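Local coordinates for protein glutaredoxin (Methanosarcina mazei, PDB 3NZN) that probably reduces disulfides by thiol-disulfide exchange, as a glutaredoxin of the thioredoxin superfamily, at residues Y27-C32 / Y53-E58. Residues are numbered along the deposited sequence; the frame is centred on the assembly and turned at random.
Sequences YGLSTC and YVDRLE
Ser30 and Asp55 hold each other by a two-pronged grip: Ser30 N gives a nearly straight bond to Asp55 OD1 at 2.8 Å, and Ser30 OG donates to Asp55 OD2 at 2.6 Å. Both oxygens are met on the syn side, the backbone N-H coming from 24° out of the carboxylate plane. A short acid suits the place, since with chi1 at 61° its CG folds back over its own main chain and offers both oxygens to one serine. Two flat groups also meet Ser30, on different sides: its CA lies over a face of the Tyr53 ring, a CH-pi contact 4.0 Å from the centroid, and its CB sits centrally over the Arg56 guanidinium, 3.4 Å above that plane; Lys10 O binds Arg56 NH1. The parallel pairing of strands 24-28 and 49-53 ends with a bond from Val54 N to Gly28 O (2.9 Å), and the bare glycine lets the Tyr53 ring lie edge-on against Gly28 C. On the buried side Val54 CG2 meets Tyr27 CD1, at the ring edge, at 4.0 Å, with Val66 behind Val54 and Val69 behind Tyr27, both on helix 59-72. Thr31 marks the looser, solvent side, where a water donates to Asp55 OD2 and reaches Thr31 OG1 only weakly. The contact joins the turn after strand 49-53 to the loop before Cys32, the N-cap of helix 33-45, disulfide-bonded to Cys35 in its first turn: the CxxC site of the thioredoxin fold.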
loop_
_atom_site.group_PDB
_atom_site.type_symbol
_atom_site.label_atom_id
_atom_site.label_comp_id
_atom_site.label_asym_id
_atom_site.label_seq_id
_atom_site.Cartn_x
_atom_site.Cartn_y
_atom_site.Cartn_z
ATOM N N TYR A 27 -1.445 12.498 7.347
ATOM C CA TYR A 27 -1.474 11.399 6.359
ATOM C C TYR A 27 -2.375 10.282 6.880
ATOM O O TYR A 27 -2.199 9.796 7.901
ATOM C CB TYR A 27 -0.076 10.887 6.072
ATOM C CG TYR A 27 0.752 11.935 5.377
ATOM C CD1 TYR A 27 0.757 12.041 3.993
ATOM C CD2 TYR A 27 1.571 12.794 6.089
ATOM C CE1 TYR A 27 1.530 13.007 3.349
ATOM C CE2 TYR A 27 2.335 13.766 5.431
ATOM C CZ TYR A 27 2.304 13.855 4.105
ATOM O OH TYR A 27 3.116 14.841 3.581
ATOM N N GLY A 28 -3.351 9.938 6.032
ATOM C CA GLY A 28 -4.289 8.909 6.413
ATOM C C GLY A 28 -4.669 7.993 5.239
ATOM O O GLY A 28 -4.087 8.110 4.153
ATOM N N LEU A 29 -5.641 7.157 5.462
ATOM C CA LEU A 29 -6.258 6.344 4.416
ATOM C C LEU A 29 -7.742 6.707 4.367
ATOM O O LEU A 29 -8.328 7.012 5.403
ATOM C CB LEU A 29 -6.114 4.847 4.742
ATOM C CG LEU A 29 -4.708 4.317 4.943
ATOM C CD1 LEU A 29 -4.650 2.867 5.354
ATOM C CD2 LEU A 29 -3.761 4.588 3.780
ATOM N N SER A 30 -8.354 6.625 3.205
ATOM C CA SER A 30 -9.716 6.944 3.042
ATOM C C SER A 30 -10.704 6.062 3.833
ATOM O O SER A 30 -11.779 6.443 4.172
ATOM C CB SER A 30 -10.073 7.056 1.589
ATOM O OG SER A 30 -10.070 5.746 1.002
ATOM N N THR A 31 -10.265 4.839 4.058
ATOM C CA THR A 31 -10.923 3.797 4.855
ATOM C C THR A 31 -10.123 3.630 6.119
ATOM O O THR A 31 -9.113 2.990 6.076
ATOM C CB THR A 31 -10.791 2.471 4.132
ATOM O OG1 THR A 31 -9.345 2.311 4.074
ATOM C CG2 THR A 31 -11.440 2.580 2.830
ATOM N N CYS A 32 -10.276 4.431 7.123
ATOM C CA CYS A 32 -9.491 4.332 8.341
ATOM C C CYS A 32 -10.283 5.152 9.386
ATOM O O CYS A 32 -10.304 6.368 9.389
ATOM C CB CYS A 32 -8.103 4.910 8.163
ATOM S SG CYS A 32 -7.086 5.277 9.556
ATOM N N TYR A 53 -5.124 11.412 1.673
ATOM C CA TYR A 53 -5.493 10.016 1.708
ATOM C C TYR A 53 -4.527 9.222 0.806
ATOM O O TYR A 53 -4.639 9.327 -0.469
ATOM C CB TYR A 53 -6.922 9.829 1.232
ATOM C CG TYR A 53 -7.961 10.390 2.185
ATOM C CD1 TYR A 53 -7.825 10.264 3.563
ATOM C CD2 TYR A 53 -9.072 11.025 1.717
ATOM C CE1 TYR A 53 -8.781 10.785 4.416
ATOM C CE2 TYR A 53 -10.051 11.568 2.594
ATOM C CZ TYR A 53 -9.866 11.435 3.913
ATOM O OH TYR A 53 -10.805 12.002 4.784
ATOM N N VAL A 54 -3.577 8.624 1.367
ATOM C CA VAL A 54 -2.446 8.071 0.633
ATOM C C VAL A 54 -2.994 6.901 -0.335
ATOM O O VAL A 54 -2.403 6.816 -1.458
ATOM C CB VAL A 54 -1.395 7.513 1.556
ATOM C CG1 VAL A 54 -0.300 6.804 0.847
ATOM C CG2 VAL A 54 -0.720 8.674 2.396
ATOM N N ASP A 55 -3.989 6.229 0.059
ATOM C CA ASP A 55 -4.504 5.161 -0.812
ATOM C C ASP A 55 -5.221 5.711 -1.986
ATOM O O ASP A 55 -5.518 4.916 -2.919
ATOM C CB ASP A 55 -5.456 4.318 -0.051
ATOM C CG ASP A 55 -6.649 5.072 0.458
ATOM O OD1 ASP A 55 -6.498 6.117 1.143
ATOM O OD2 ASP A 55 -7.777 4.625 0.347
ATOM N N ARG A 56 -5.511 6.995 -2.125
ATOM C CA ARG A 56 -6.117 7.609 -3.261
ATOM C C ARG A 56 -5.132 8.274 -4.181
ATOM O O ARG A 56 -5.504 8.866 -5.145
ATOM C CB ARG A 56 -7.253 8.549 -2.847
ATOM C CG ARG A 56 -8.395 7.769 -2.311
ATOM C CD ARG A 56 -9.585 8.539 -2.107
ATOM N NE ARG A 56 -10.726 7.697 -1.758
ATOM C CZ ARG A 56 -11.787 8.253 -1.162
ATOM N NH1 ARG A 56 -11.808 9.544 -0.988
ATOM N NH2 ARG A 56 -12.822 7.516 -0.797
ATOM N N LEU A 57 -3.865 8.178 -3.849
ATOM C CA LEU A 57 -2.830 8.765 -4.694
ATOM C C LEU A 57 -2.303 7.727 -5.657
ATOM O O LEU A 57 -2.327 6.551 -5.356
ATOM C CB LEU A 57 -1.726 9.332 -3.830
ATOM C CG LEU A 57 -2.064 10.436 -2.839
ATOM C CD1 LEU A 57 -0.850 10.695 -1.984
ATOM C CD2 LEU A 57 -2.559 11.723 -3.559
ATOM N N GLU A 58 -1.628 8.229 -6.685
ATOM C CA GLU A 58 -1.091 7.504 -7.767
ATOM C C GLU A 58 0.331 7.932 -8.057
ATOM O O GLU A 58 0.658 9.064 -7.826
ATOM C CB GLU A 58 -1.936 7.828 -9.024
ATOM C CG GLU A 58 -3.308 7.169 -9.038
ATOM C CD GLU A 58 -4.460 8.103 -8.716
ATOM O OE1 GLU A 58 -4.744 9.157 -9.439
ATOM O OE2 GLU A 58 -5.132 7.733 -7.749
HETATM O O HOH W 1 -7.283 1.662 1.485
#